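Local coordinates for protein TAF6 (Antonospora locustae, PDB 4ATG) that probably serves as a subunit of the general transcription factor TFIID, its HEAT-repeat C-terminal domain taking part in forming the complex with Taf9, at residues E8-L11 against Y12-I16; G37-Q40 against L41-Y44; D119-S122 against R123-T127; T135-G138 against V139-P143; R170-A173 against E174-K177. One frame throughout, in Å; residues are numbered along the deposited sequence. Where two conformers were deposited one is given.

In the fold
The five contacts follow one another along a single all-helical chain whose helices pack as a HEAT-repeat array. Contacts 1 and 2 lie near one end, their centres 11 Å apart, and touch: Tyr12 meets Leu38, and Phe13 packs against Tyr44. Contacts 4 and 5 lie on the opposite side of the chain's centre, their centres 12 Å apart, where Trp140 stacks on Tyr176. Contact 3, the turn between helices 104-121 and 128-140, stands between the pairs, its centre 23 Å from that of contact 2 and 22 Å from that of contact 4. Bound buffer (NHE), probably from crystallisation, lies about 3 Å from the side chain of Lys126, and likewise from that of Thr135.

Contact 1: E8-L11 against Y12-I16; sequences ELQL and YFDKI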
loop_
_atom_site.group_PDB
_atom_site.type_symbol
_atom_site.label_atom_id
_atom_site.label_comp_id
_atom_site.label_asym_id
_atom_site.label_seq_id
_atom_site.Cartn_x
_atom_site.Cartn_y
_atom_site.Cartn_z
ATOM N N GLU A 8 -13.306 27.293 1.540
ATOM C CA GLU A 8 -11.877 27.328 1.170
ATOM C C GLU A 8 -11.198 25.975 1.287
ATOM O O GLU A 8 -10.279 25.669 0.518
ATOM C CB GLU A 8 -11.106 28.398 1.974
ATOM C CG GLU A 8 -10.945 28.102 3.459
ATOM C CD GLU A 8 -12.131 28.392 4.361
ATOM O OE1 GLU A 8 -13.133 28.993 3.901
ATOM O OE2 GLU A 8 -12.020 28.069 5.564
ATOM N N LEU A 9 -11.617 25.173 2.274
ATOM C CA LEU A 9 -11.032 23.843 2.447
ATOM C C LEU A 9 -11.568 22.926 1.380
ATOM O O LEU A 9 -10.791 22.153 0.851
ATOM C CB LEU A 9 -11.255 23.259 3.853
ATOM C CG LEU A 9 -10.665 24.050 5.029
ATOM C CD1 LEU A 9 -10.929 23.335 6.356
ATOM C CD2 LEU A 9 -9.197 24.288 4.854
ATOM N N GLN A 10 -12.872 23.043 1.009
ATOM C CA GLN A 10 -13.396 22.214 -0.087
ATOM C C GLN A 10 -12.720 22.591 -1.421
ATOM O O GLN A 10 -12.371 21.711 -2.217
ATOM C CB GLN A 10 -14.925 22.322 -0.232
ATOM C CG GLN A 10 -15.474 21.084 -0.950
ATOM C CD GLN A 10 -16.937 21.119 -1.309
ATOM O OE1 GLN A 10 -17.693 22.020 -0.928
ATOM N NE2 GLN A 10 -17.365 20.099 -2.044
ATOM N N LEU A 11 -12.472 23.888 -1.636
ATOM C CA LEU A 11 -11.815 24.309 -2.873
ATOM C C LEU A 11 -10.368 23.791 -2.976
ATOM O O LEU A 11 -9.972 23.324 -4.041
ATOM C CB LEU A 11 -11.911 25.816 -3.061
ATOM C CG LEU A 11 -13.337 26.343 -3.382
ATOM C CD1 LEU A 11 -13.387 27.840 -3.263
ATOM C CD2 LEU A 11 -13.800 25.936 -4.797
ATOM N N TYR A 12 -9.618 23.790 -1.865
ATOM C CA TYR A 12 -8.248 23.268 -1.837
ATOM C C TYR A 12 -8.259 21.752 -2.071
ATOM O O TYR A 12 -7.495 21.238 -2.894
ATOM C CB TYR A 12 -7.560 23.584 -0.497
ATOM C CG TYR A 12 -6.081 23.256 -0.485
ATOM C CD1 TYR A 12 -5.152 24.102 -1.097
ATOM C CD2 TYR A 12 -5.611 22.081 0.098
ATOM C CE1 TYR A 12 -3.783 23.824 -1.050
ATOM C CE2 TYR A 12 -4.249 21.770 0.107
ATOM C CZ TYR A 12 -3.338 22.657 -0.452
ATOM O OH TYR A 12 -1.997 22.358 -0.435
ATOM N N PHE A 13 -9.159 21.065 -1.363
ATOM C CA PHE A 13 -9.366 19.618 -1.462
ATOM C C PHE A 13 -9.649 19.271 -2.928
ATOM O O PHE A 13 -8.963 18.414 -3.493
ATOM C CB PHE A 13 -10.540 19.210 -0.568
ATOM C CG PHE A 13 -10.921 17.751 -0.711
ATOM C CD1 PHE A 13 -10.151 16.752 -0.123
ATOM C CD2 PHE A 13 -12.069 17.383 -1.398
ATOM C CE1 PHE A 13 -10.497 15.411 -0.267
ATOM C CE2 PHE A 13 -12.428 16.040 -1.515
ATOM C CZ PHE A 13 -11.647 15.066 -0.945
ATOM N N ASP A 14 -10.648 19.933 -3.542
ATOM C CA ASP A 14 -10.991 19.688 -4.948
ATOM C C ASP A 14 -9.811 19.985 -5.861
ATOM O O ASP A 14 -9.590 19.234 -6.818
ATOM C CB ASP A 14 -12.225 20.485 -5.383
ATOM C CG ASP A 14 -13.530 20.045 -4.716
ATOM O OD1 ASP A 14 -13.585 18.887 -4.181
ATOM O OD2 ASP A 14 -14.490 20.823 -4.747
ATOM N N LYS A 15 -9.027 21.049 -5.560
ATOM C CA LYS A 15 -7.865 21.432 -6.400
ATOM C C LYS A 15 -6.800 20.323 -6.403
ATOM O O LYS A 15 -6.346 19.917 -7.465
ATOM C CB LYS A 15 -7.233 22.755 -5.920
ATOM C CG LYS A 15 -6.078 23.210 -6.804
ATOM C CD LYS A 15 -6.635 23.573 -8.186
ATOM C CE LYS A 15 -5.587 23.833 -9.201
ATOM N NZ LYS A 15 -6.219 24.125 -10.539
ATOM N N ILE A 16 -6.429 19.817 -5.227
ATOM C CA ILE A 16 -5.431 18.746 -5.116
ATOM C C ILE A 16 -5.879 17.519 -5.899
ATOM O O ILE A 16 -5.084 16.926 -6.633
ATOM C CB ILE A 16 -5.147 18.399 -3.622
ATOM C CG1 ILE A 16 -4.451 19.596 -2.892
ATOM C CG2 ILE A 16 -4.326 17.081 -3.499
ATOM C CD1 ILE A 16 -3.058 20.070 -3.434
HETATM O O HOH W 1 -15.470 18.058 -2.522
#
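Gln10 and Asp14, one helical turn apart, meet twice: directly through the backbone and at their side-chain ends through a water. The tight part is the backbone. Asp14 N bonds to Gln10 O at 2.8 Å and almost straight, 170° at the hydrogen, while Phe13 N reaches Leu9 O at 3.0 Å and Lys15 N reaches Leu11 O at 2.9 Å. The CB of Phe13 sits 3.3 Å from Leu9 O, and because its CG is anti to the backbone N (chi1 174°) the ring is carried away from this turn to Phe45 and Tyr44 of helix 42-55, a buried place that suits a large apolar side chain.

The other side is looser and wetter. The extended Gln10 chain lies at a slant to that of Asp14, its amide plane turned 63° from the carboxylate, and CG stays 3.9 Å from Asp14 OD2. Water 1 bridges the two ends, accepting from Gln10 NE2 at 2.8 Å and donating to Asp14 OD1 at 2.6 Å. An amide N-H and a carboxylate suit the two ends of such a bridge. With an alanine at Asp14, the water would probably lose its acceptor and the Gln10 amide would be freer to turn. The whole is a regular alpha-helical turn with an i to i+4 water bridge, in helix 7-20 of the HEAT-repeat domain.

Contact 2: G37-Q40 against L41-Y44; sequences GLQQ and LVPY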
loop_
_atom_site.group_PDB
_atom_site.type_symbol
_atom_site.label_atom_id
_atom_site.label_comp_id
_atom_site.label_asym_id
_atom_site.label_seq_id
_atom_site.Cartn_x
_atom_site.Cartn_y
_atom_site.Cartn_z
ATOM N N GLY A 37 -2.234 22.703 8.302
ATOM C CA GLY A 37 -3.675 22.939 8.336
ATOM C C GLY A 37 -4.517 21.962 7.543
ATOM O O GLY A 37 -5.685 22.242 7.292
ATOM N N LEU A 38 -3.964 20.778 7.179
ATOM C CA LEU A 38 -4.711 19.787 6.390
ATOM C C LEU A 38 -5.446 18.732 7.205
ATOM O O LEU A 38 -6.141 17.906 6.604
ATOM C CB LEU A 38 -3.763 19.029 5.426
ATOM C CG LEU A 38 -2.919 19.841 4.449
ATOM C CD1 LEU A 38 -1.910 18.920 3.715
ATOM C CD2 LEU A 38 -3.787 20.584 3.486
ATOM N N GLN A 39 -5.273 18.695 8.546
ATOM C CA GLN A 39 -5.878 17.621 9.342
ATOM C C GLN A 39 -7.354 17.313 9.001
ATOM O O GLN A 39 -7.727 16.139 8.866
ATOM C CB GLN A 39 -5.673 17.828 10.856
ATOM C CG GLN A 39 -6.025 16.553 11.683
ATOM C CD GLN A 39 -5.055 15.402 11.473
ATOM O OE1 GLN A 39 -3.955 15.581 10.953
ATOM N NE2 GLN A 39 -5.394 14.212 11.957
ATOM N N GLN A 40 -8.192 18.348 8.909
ATOM C CA GLN A 40 -9.624 18.148 8.605
ATOM C C GLN A 40 -9.840 17.440 7.258
ATOM O O GLN A 40 -10.827 16.723 7.089
ATOM C CB GLN A 40 -10.354 19.486 8.572
ATOM C CG GLN A 40 -11.142 19.843 9.811
ATOM C CD GLN A 40 -11.991 21.054 9.476
ATOM O OE1 GLN A 40 -11.497 22.174 9.376
ATOM N NE2 GLN A 40 -13.242 20.830 9.121
ATOM N N LEU A 41 -8.924 17.668 6.295
ATOM C CA LEU A 41 -9.009 17.073 4.960
ATOM C C LEU A 41 -8.518 15.654 4.888
ATOM O O LEU A 41 -8.897 14.920 3.978
ATOM C CB LEU A 41 -8.186 17.930 3.956
ATOM C CG LEU A 41 -8.710 19.337 3.710
ATOM C CD1 LEU A 41 -7.940 20.007 2.575
ATOM C CD2 LEU A 41 -10.120 19.300 3.302
ATOM N N VAL A 42 -7.599 15.288 5.783
ATOM C CA VAL A 42 -7.004 13.939 5.836
ATOM C C VAL A 42 -7.993 12.768 5.611
ATOM O O VAL A 42 -7.771 11.996 4.680
ATOM C CB VAL A 42 -6.059 13.754 7.063
ATOM C CG1 VAL A 42 -5.629 12.286 7.191
ATOM C CG2 VAL A 42 -4.825 14.642 6.909
ATOM N N PRO A 43 -9.075 12.593 6.397
ATOM C CA PRO A 43 -9.987 11.459 6.134
ATOM C C PRO A 43 -10.595 11.475 4.728
ATOM O O PRO A 43 -10.829 10.421 4.141
ATOM C CB PRO A 43 -11.086 11.632 7.207
ATOM C CG PRO A 43 -10.977 13.032 7.659
ATOM C CD PRO A 43 -9.516 13.347 7.590
ATOM N N TYR A 44 -10.862 12.678 4.194
ATOM C CA TYR A 44 -11.456 12.840 2.867
ATOM C C TYR A 44 -10.449 12.495 1.768
ATOM O O TYR A 44 -10.819 11.864 0.779
ATOM C CB TYR A 44 -12.045 14.242 2.709
ATOM C CG TYR A 44 -13.181 14.483 3.683
ATOM C CD1 TYR A 44 -14.297 13.650 3.704
ATOM C CD2 TYR A 44 -13.095 15.477 4.653
ATOM C CE1 TYR A 44 -15.291 13.797 4.664
ATOM C CE2 TYR A 44 -14.131 15.690 5.564
ATOM C CZ TYR A 44 -15.242 14.867 5.545
ATOM O OH TYR A 44 -16.257 15.067 6.449
#
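Leu38 begins the contact with its carbonyl, which accepts two backbone N-H groups from the turn ahead. Val42 N approaches Leu38 O at 3.1 Å, nearly in line with the C=O bond, whereas Leu41 N comes in at 2.8 Å from well above the carbonyl plane. The Leu38 side chain also reaches forward, its CD2 lying 4.3 Å from Leu41 CD1. Both leucines are buried, and both face helix 7-20, Leu38 on Tyr12 and Leu41 on Phe13, so branched apolar ends suit them.

Gln39 follows with a weak bond from Val42 N to its O, at 3.2 Å. This turn, with helical backbone angles and a Leu38 carbonyl that takes both an i+3 and an i+4 N-H, leads from the loop after helix 25-34 into helix 42-55 of the HEAT-repeat array. Proline has no amide hydrogen to give the Gln39 carbonyl; Pro43 instead brings CD to 3.6 Å from Gln39 O, a place in the first turn of a helix where its ring is readily accepted. The Gln39 amide turns elsewhere, OE1 accepting from Phe80 N, and OE1 passes Val42 CG2 loosely at 4.2 Å. Val42 has CG2 beside its own backbone N and anti to the carbonyl carbon, which lays that methyl 3.5 Å from Leu38 O.

At Gln40 the carbonyl meets carbons of Pro43 and Tyr44. The Tyr44 ring draws near Gln40 O obliquely, through CD2 at 3.6 Å, while its OH bonds to Gly1 N.

Contact 3: D119-S122 against R123-T127; sequences DTYS and RSYKT
Tyr121 and Tyr125 hold the turn together by backbone and by ring. Among direct hydrogen bonds, Tyr121 O accepts two: Tyr125 N at 3.0 Å, nearly in line with the carbonyl, and Ser124 N at 3.1 Å, far above its plane.

In the apolar contact the two side chains lie side by side and point the same way. Tyr121 CD1 lies in the plane of the Tyr125 ring, at its edge, 4.0 Å from CE2. Each has CG beside its backbone N (chi1 -61° and -59°), which sets them alongside one another. The ring carbons give the apolar contact, and Tyr125 OH is hydrogen-bonded to Asp82 OD2.

Water mediates the rest. Water 2 donates to Asp119 O and accepts from Arg123 N at 3.1 Å; water 3 donates to Thr120 O at 2.8 Å and also bonds Ser124 OG. The small serine hydroxyl suits this solvent-facing edge of the turn. These waters serve carbonyls of the last helical turn, as is common where a helix ends, here helix 104-121 giving way to the loop before helix 128-140.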
loop_
_atom_site.group_PDB
_atom_site.type_symbol
_atom_site.label_atom_id
_atom_site.label_comp_id
_atom_site.label_asym_id
_atom_site.label_seq_id
_atom_site.Cartn_x
_atom_site.Cartn_y
_atom_site.Cartn_z
ATOM N N ASP A 119 7.314 -1.036 9.914
ATOM C CA ASP A 119 8.502 -0.679 10.698
ATOM C C ASP A 119 8.260 0.460 11.685
ATOM O O ASP A 119 8.806 0.438 12.787
ATOM C CB ASP A 119 9.656 -0.299 9.769
ATOM C CG ASP A 119 10.289 -1.477 9.023
ATOM O OD1 ASP A 119 10.090 -2.619 9.449
ATOM O OD2 ASP A 119 11.067 -1.234 8.087
ATOM N N THR A 120 7.475 1.454 11.287
ATOM C CA THR A 120 7.262 2.641 12.121
ATOM C C THR A 120 6.260 2.419 13.251
ATOM O O THR A 120 6.422 2.988 14.341
ATOM C CB THR A 120 6.852 3.824 11.217
ATOM O OG1 THR A 120 7.858 4.001 10.219
ATOM C CG2 THR A 120 6.664 5.155 11.983
ATOM N N TYR A 121 5.175 1.697 12.954
ATOM C CA TYR A 121 4.021 1.573 13.865
ATOM C C TYR A 121 3.671 0.241 14.470
ATOM O O TYR A 121 2.811 0.226 15.370
ATOM C CB TYR A 121 2.773 2.110 13.115
ATOM C CG TYR A 121 2.907 3.561 12.719
ATOM C CD1 TYR A 121 2.779 4.576 13.662
ATOM C CD2 TYR A 121 3.172 3.924 11.396
ATOM C CE1 TYR A 121 2.896 5.917 13.300
ATOM C CE2 TYR A 121 3.295 5.266 11.026
ATOM C CZ TYR A 121 3.165 6.258 11.985
ATOM O OH TYR A 121 3.294 7.591 11.642
ATOM N N SER A 122 4.275 -0.890 14.023
ATOM C CA SER A 122 3.894 -2.195 14.571
ATOM C C SER A 122 4.130 -2.324 16.071
ATOM O O SER A 122 3.386 -3.060 16.732
ATOM C CB SER A 122 4.553 -3.345 13.809
ATOM O OG SER A 122 5.963 -3.322 13.964
ATOM N N ARG A 123 5.147 -1.621 16.624
ATOM C CA ARG A 123 5.390 -1.732 18.090
ATOM C C ARG A 123 4.454 -0.831 18.901
ATOM O O ARG A 123 4.283 -1.036 20.110
ATOM C CB ARG A 123 6.857 -1.448 18.453
ATOM C CG ARG A 123 7.836 -2.490 17.914
ATOM C CD ARG A 123 9.236 -2.259 18.443
ATOM N NE ARG A 123 10.218 -3.109 17.765
ATOM C CZ ARG A 123 10.976 -2.721 16.745
ATOM N NH1 ARG A 123 10.880 -1.486 16.268
ATOM N NH2 ARG A 123 11.840 -3.563 16.194
ATOM N N SER A 124 3.851 0.157 18.245
ATOM C CA SER A 124 2.914 1.083 18.896
ATOM C C SER A 124 1.495 0.548 18.885
ATOM O O SER A 124 0.798 0.700 19.875
ATOM C CB SER A 124 2.912 2.442 18.205
ATOM O OG SER A 124 4.224 2.943 18.047
ATOM N N TYR A 125 1.059 -0.050 17.770
ATOM C CA TYR A 125 -0.324 -0.526 17.602
ATOM C C TYR A 125 -0.321 -2.031 17.411
ATOM O O TYR A 125 0.055 -2.507 16.343
ATOM C CB TYR A 125 -1.006 0.245 16.439
ATOM C CG TYR A 125 -1.038 1.744 16.692
ATOM C CD1 TYR A 125 -1.899 2.291 17.639
ATOM C CD2 TYR A 125 -0.158 2.604 16.035
ATOM C CE1 TYR A 125 -1.870 3.646 17.950
ATOM C CE2 TYR A 125 -0.144 3.973 16.310
ATOM C CZ TYR A 125 -0.992 4.482 17.283
ATOM O OH TYR A 125 -0.984 5.808 17.601
ATOM N N LYS A 126 -0.708 -2.773 18.458
ATOM C CA LYS A 126 -0.658 -4.245 18.511
ATOM C C LYS A 126 -1.333 -5.025 17.383
ATOM O O LYS A 126 -0.823 -6.071 17.003
ATOM C CB LYS A 126 -1.078 -4.790 19.900
ATOM C CG LYS A 126 -2.535 -4.531 20.275
ATOM C CD LYS A 126 -2.880 -5.097 21.645
ATOM C CE LYS A 126 -4.324 -4.847 22.001
ATOM N NZ LYS A 126 -4.714 -5.578 23.234
ATOM N N THR A 127 -2.464 -4.543 16.864
ATOM C CA THR A 127 -3.212 -5.266 15.822
ATOM C C THR A 127 -2.609 -5.084 14.421
ATOM O O THR A 127 -2.963 -5.820 13.509
ATOM C CB THR A 127 -4.669 -4.804 15.803
ATOM O OG1 THR A 127 -4.701 -3.420 15.454
ATOM C CG2 THR A 127 -5.395 -5.043 17.131
HETATM O O HOH W 2 7.634 -0.433 15.163
HETATM O O HOH W 3 6.079 1.219 16.454
#

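Contact 4: T135-G138 against V139-P143; sequences TLKG and VWMDP
Met141 lays the root of its side chain over the Lys137 carbonyl, CB 3.3 Å and CG 3.5 Å from Lys137 O. With CG beside the backbone N (chi1 -62°), the bend at chi2 (-55°) of this flexible, unbranched chain brings the sulfur over the indole of the preceding Trp140. There SD stands 3.8 Å above the Trp140 ring plane and over its centre, a Met-aromatic contact within 139-143.

The Trp140 CB rests 3.5 Å from Leu136 O, and Trp140 N bonds to that oxygen at 3.0 Å and nearly straight, 173°. From there the buried indole leads away to stack on Tyr176 of helix 162-179 and to meet helix 183-194, so in this HEAT-repeat fold the end of helix 128-140 is joined to the helices that follow. A broad aromatic suits a site bordered by several helices.

Val139 also packs on its own helix, with CG2 3.4 Å from Thr135 O and Val139 N bonded to the same oxygen. Its compact branches pack toward Ala153 and Ile97. The last regular bond runs from Met141 N to Lys137 O at 3.0 Å. Beyond it Asp142 OD1 accepts a hydrogen bond from Asn144 N, as in an Asx turn.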
loop_
_atom_site.group_PDB
_atom_site.type_symbol
_atom_site.label_atom_id
_atom_site.label_comp_id
_atom_site.label_asym_id
_atom_site.label_seq_id
_atom_site.Cartn_x
_atom_site.Cartn_y
_atom_site.Cartn_z
ATOM N N THR A 135 -3.064 -11.187 6.028
ATOM C CA THR A 135 -3.507 -10.860 4.674
ATOM C C THR A 135 -2.487 -11.384 3.649
ATOM O O THR A 135 -2.862 -12.096 2.722
ATOM C CB THR A 135 -3.729 -9.346 4.545
ATOM O OG1 THR A 135 -4.767 -8.968 5.447
ATOM C CG2 THR A 135 -4.084 -8.915 3.123
ATOM N N LEU A 136 -1.212 -11.033 3.826
ATOM C CA LEU A 136 -0.156 -11.422 2.883
ATOM C C LEU A 136 0.061 -12.921 2.768
ATOM O O LEU A 136 0.124 -13.449 1.646
ATOM C CB LEU A 136 1.151 -10.711 3.246
ATOM C CG LEU A 136 1.137 -9.185 3.170
ATOM C CD1 LEU A 136 2.396 -8.620 3.794
ATOM C CD2 LEU A 136 0.979 -8.698 1.734
ATOM N N LYS A 137 0.215 -13.612 3.909
ATOM C CA LYS A 137 0.427 -15.056 3.910
ATOM C C LYS A 137 -0.796 -15.735 3.269
ATOM O O LYS A 137 -0.633 -16.709 2.529
ATOM C CB LYS A 137 0.651 -15.583 5.342
ATOM C CG LYS A 137 1.069 -17.049 5.402
ATOM C CD LYS A 137 0.469 -17.792 6.601
ATOM C CE LYS A 137 -0.903 -18.368 6.320
ATOM N NZ LYS A 137 -1.360 -19.264 7.414
ATOM N N GLY A 138 -1.987 -15.187 3.528
ATOM C CA GLY A 138 -3.235 -15.709 2.969
ATOM C C GLY A 138 -3.270 -15.720 1.453
ATOM O O GLY A 138 -3.623 -16.738 0.856
ATOM N N VAL A 139 -2.865 -14.595 0.829
ATOM C CA VAL A 139 -2.825 -14.375 -0.619
ATOM C C VAL A 139 -1.730 -15.224 -1.249
ATOM O O VAL A 139 -1.994 -15.921 -2.233
ATOM C CB VAL A 139 -2.703 -12.867 -0.971
ATOM C CG1 VAL A 139 -2.483 -12.653 -2.477
ATOM C CG2 VAL A 139 -3.933 -12.087 -0.489
ATOM N N TRP A 140 -0.509 -15.200 -0.662
ATOM C CA TRP A 140 0.623 -15.997 -1.157
ATOM C C TRP A 140 0.262 -17.494 -1.216
ATOM O O TRP A 140 0.485 -18.151 -2.245
ATOM C CB TRP A 140 1.868 -15.751 -0.275
ATOM C CG TRP A 140 3.037 -16.645 -0.593
ATOM C CD1 TRP A 140 3.438 -17.065 -1.831
ATOM C CD2 TRP A 140 3.944 -17.239 0.347
ATOM N NE1 TRP A 140 4.535 -17.888 -1.720
ATOM C CE2 TRP A 140 4.859 -18.026 -0.392
ATOM C CE3 TRP A 140 4.067 -17.197 1.752
ATOM C CZ2 TRP A 140 5.884 -18.763 0.220
ATOM C CZ3 TRP A 140 5.075 -17.943 2.358
ATOM C CH2 TRP A 140 5.977 -18.699 1.594
ATOM N N MET A 141 -0.342 -18.013 -0.133
ATOM C CA MET A 141 -0.687 -19.426 0.002
ATOM C C MET A 141 -2.039 -19.866 -0.583
ATOM O O MET A 141 -2.395 -21.030 -0.448
ATOM C CB MET A 141 -0.526 -19.877 1.462
ATOM C CG MET A 141 0.902 -19.759 2.000
ATOM S SD MET A 141 2.161 -20.626 1.028
ATOM C CE MET A 141 1.691 -22.352 1.338
ATOM N N ASP A 142 -2.768 -18.967 -1.251
ATOM C CA ASP A 142 -4.076 -19.279 -1.834
ATOM C C ASP A 142 -3.929 -19.831 -3.255
ATOM O O ASP A 142 -3.582 -19.057 -4.151
ATOM C CB ASP A 142 -4.984 -18.034 -1.816
ATOM C CG ASP A 142 -6.413 -18.250 -2.296
ATOM O OD1 ASP A 142 -6.698 -19.339 -2.852
ATOM O OD2 ASP A 142 -7.247 -17.325 -2.115
ATOM N N PRO A 143 -4.276 -21.129 -3.511
ATOM C CA PRO A 143 -4.134 -21.673 -4.881
ATOM C C PRO A 143 -5.021 -21.022 -5.942
ATOM O O PRO A 143 -4.718 -21.154 -7.124
ATOM C CB PRO A 143 -4.426 -23.170 -4.718
ATOM C CG PRO A 143 -4.334 -23.444 -3.246
ATOM C CD PRO A 143 -4.742 -22.169 -2.571
#

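Contact 5: R170-A173 against E174-K177; sequences REHA and EEYK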
loop_
_atom_site.group_PDB
_atom_site.type_symbol
_atom_site.label_atom_id
_atom_site.label_comp_id
_atom_site.label_asym_id
_atom_site.label_seq_id
_atom_site.Cartn_x
_atom_site.Cartn_y
_atom_site.Cartn_z
ATOM N N ARG A 170 10.044 -19.073 5.365
ATOM C CA ARG A 170 10.759 -20.340 5.577
ATOM C C ARG A 170 9.812 -21.502 5.954
ATOM O O ARG A 170 9.945 -22.595 5.401
ATOM C CB ARG A 170 11.877 -20.159 6.621
ATOM C CG ARG A 170 12.994 -21.193 6.516
ATOM C CD ARG A 170 14.243 -20.830 7.322
ATOM N NE ARG A 170 14.898 -19.599 6.860
ATOM C CZ ARG A 170 15.694 -19.518 5.797
ATOM N NH1 ARG A 170 15.931 -20.591 5.051
ATOM N NH2 ARG A 170 16.246 -18.361 5.462
ATOM N N GLU A 171 8.835 -21.245 6.837
ATOM C CA GLU A 171 7.849 -22.234 7.295
ATOM C C GLU A 171 6.921 -22.760 6.200
ATOM O O GLU A 171 6.498 -23.907 6.280
ATOM C CB GLU A 171 6.991 -21.643 8.428
ATOM C CG GLU A 171 7.470 -22.010 9.821
ATOM C CD GLU A 171 6.904 -23.316 10.338
ATOM O OE1 GLU A 171 5.737 -23.319 10.794
ATOM O OE2 GLU A 171 7.622 -24.341 10.279
ATOM N N HIS A 172 6.566 -21.921 5.208
ATOM C CA HIS A 172 5.603 -22.295 4.168
ATOM C C HIS A 172 6.172 -22.519 2.769
ATOM O O HIS A 172 5.413 -22.883 1.867
ATOM C CB HIS A 172 4.481 -21.248 4.109
ATOM C CG HIS A 172 3.649 -21.159 5.353
ATOM N ND1 HIS A 172 3.835 -20.139 6.273
ATOM C CD2 HIS A 172 2.632 -21.947 5.773
ATOM C CE1 HIS A 172 2.926 -20.336 7.218
ATOM N NE2 HIS A 172 2.175 -21.407 6.957
ATOM N N ALA A 173 7.471 -22.270 2.570
ATOM C CA ALA A 173 8.132 -22.379 1.267
ATOM C C ALA A 173 7.941 -23.718 0.572
ATOM O O ALA A 173 7.577 -23.741 -0.604
ATOM C CB ALA A 173 9.620 -22.069 1.391
ATOM N N GLU A 174 8.191 -24.822 1.287
ATOM C CA GLU A 174 8.056 -26.158 0.701
ATOM C C GLU A 174 6.607 -26.488 0.298
ATOM O O GLU A 174 6.397 -27.036 -0.786
ATOM C CB GLU A 174 8.726 -27.240 1.560
ATOM C CG GLU A 174 10.247 -27.149 1.592
ATOM C CD GLU A 174 10.980 -26.955 0.269
ATOM O OE1 GLU A 174 10.749 -27.746 -0.675
ATOM O OE2 GLU A 174 11.785 -25.999 0.177
ATOM N N GLU A 175 5.608 -26.062 1.108
ATOM C CA GLU A 175 4.194 -26.260 0.771
ATOM C C GLU A 175 3.834 -25.452 -0.482
ATOM O O GLU A 175 3.157 -25.977 -1.362
ATOM C CB GLU A 175 3.265 -25.911 1.947
ATOM C CG GLU A 175 1.784 -26.136 1.648
ATOM C CD GLU A 175 0.765 -25.770 2.711
ATOM O OE1 GLU A 175 1.158 -25.250 3.780
ATOM O OE2 GLU A 175 -0.443 -25.981 2.455
ATOM N N TYR A 176 4.314 -24.203 -0.582
ATOM C CA TYR A 176 4.041 -23.389 -1.763
ATOM C C TYR A 176 4.563 -24.084 -3.031
ATOM O O TYR A 176 3.823 -24.246 -4.007
ATOM C CB TYR A 176 4.646 -21.961 -1.653
ATOM C CG TYR A 176 4.294 -21.187 -2.900
ATOM C CD1 TYR A 176 3.047 -20.580 -3.033
ATOM C CD2 TYR A 176 5.121 -21.228 -4.025
ATOM C CE1 TYR A 176 2.663 -19.974 -4.223
ATOM C CE2 TYR A 176 4.725 -20.667 -5.234
ATOM C CZ TYR A 176 3.482 -20.069 -5.337
ATOM O OH TYR A 176 3.088 -19.500 -6.520
ATOM N N LYS A 177 5.840 -24.483 -2.998
ATOM C CA LYS A 177 6.511 -25.125 -4.116
ATOM C C LYS A 177 5.822 -26.403 -4.548
ATOM O O LYS A 177 5.665 -26.622 -5.745
ATOM C CB LYS A 177 7.989 -25.376 -3.802
ATOM C CG LYS A 177 8.822 -24.091 -3.715
ATOM C CD LYS A 177 10.297 -24.457 -3.631
ATOM C CE LYS A 177 11.119 -23.461 -2.870
ATOM N NZ LYS A 177 12.414 -24.051 -2.442
HETATM O O HOH W 4 8.952 -24.793 4.157
HETATM O O HOH W 5 6.086 -25.766 4.148
HETATM O O HOH W 6 3.585 -25.300 5.263
#
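His172 and Glu175 lie side by side and point the same way, the imidazole and carboxylate planes 39° apart. The approach is loose: Glu175 OE1 sits at the ring edge, near its plane, 4.1 Å from His172 CD2. It meets a carbon and not a ring nitrogen, while His172 ND1 bonds to Val168 O. The Glu175 chain is fully extended with CG anti to the backbone N (chi1 -179°), and this carries OE1 out to water 6, which donates to it at 2.8 Å.

Tyr176 points roughly across these two. Its N bonds to His172 O at 3.0 Å, but the ring leads off to Val185 and Thr186 of helix 183-194, and its OH is hydrogen-bonded to Gln150 OE1 and Lys182 N; a buried place with polar partners at its far end suits tyrosine. Lys177, by contrast, keeps its CG beside Ala173 O at 3.4 Å and runs extended to Glu174, whose bent chain brings OE2 to NZ at 3.3 Å in a salt bridge whose hydrogen bond is weak. Ala173 is buried and small, its methyl touching Leu193.

The helix is kinked here, since Glu174 N and Glu175 N make no bond to the turn before. Water 4 takes Glu174 N at 3.0 Å and donates to Arg170 O, and water 5 links Glu175 N to Glu171 O. Solvent thus replaces two helical bonds on the exposed face, satisfying the amides and carbonyls that the kink parts, while direct bonds resume at Tyr176 and Lys177.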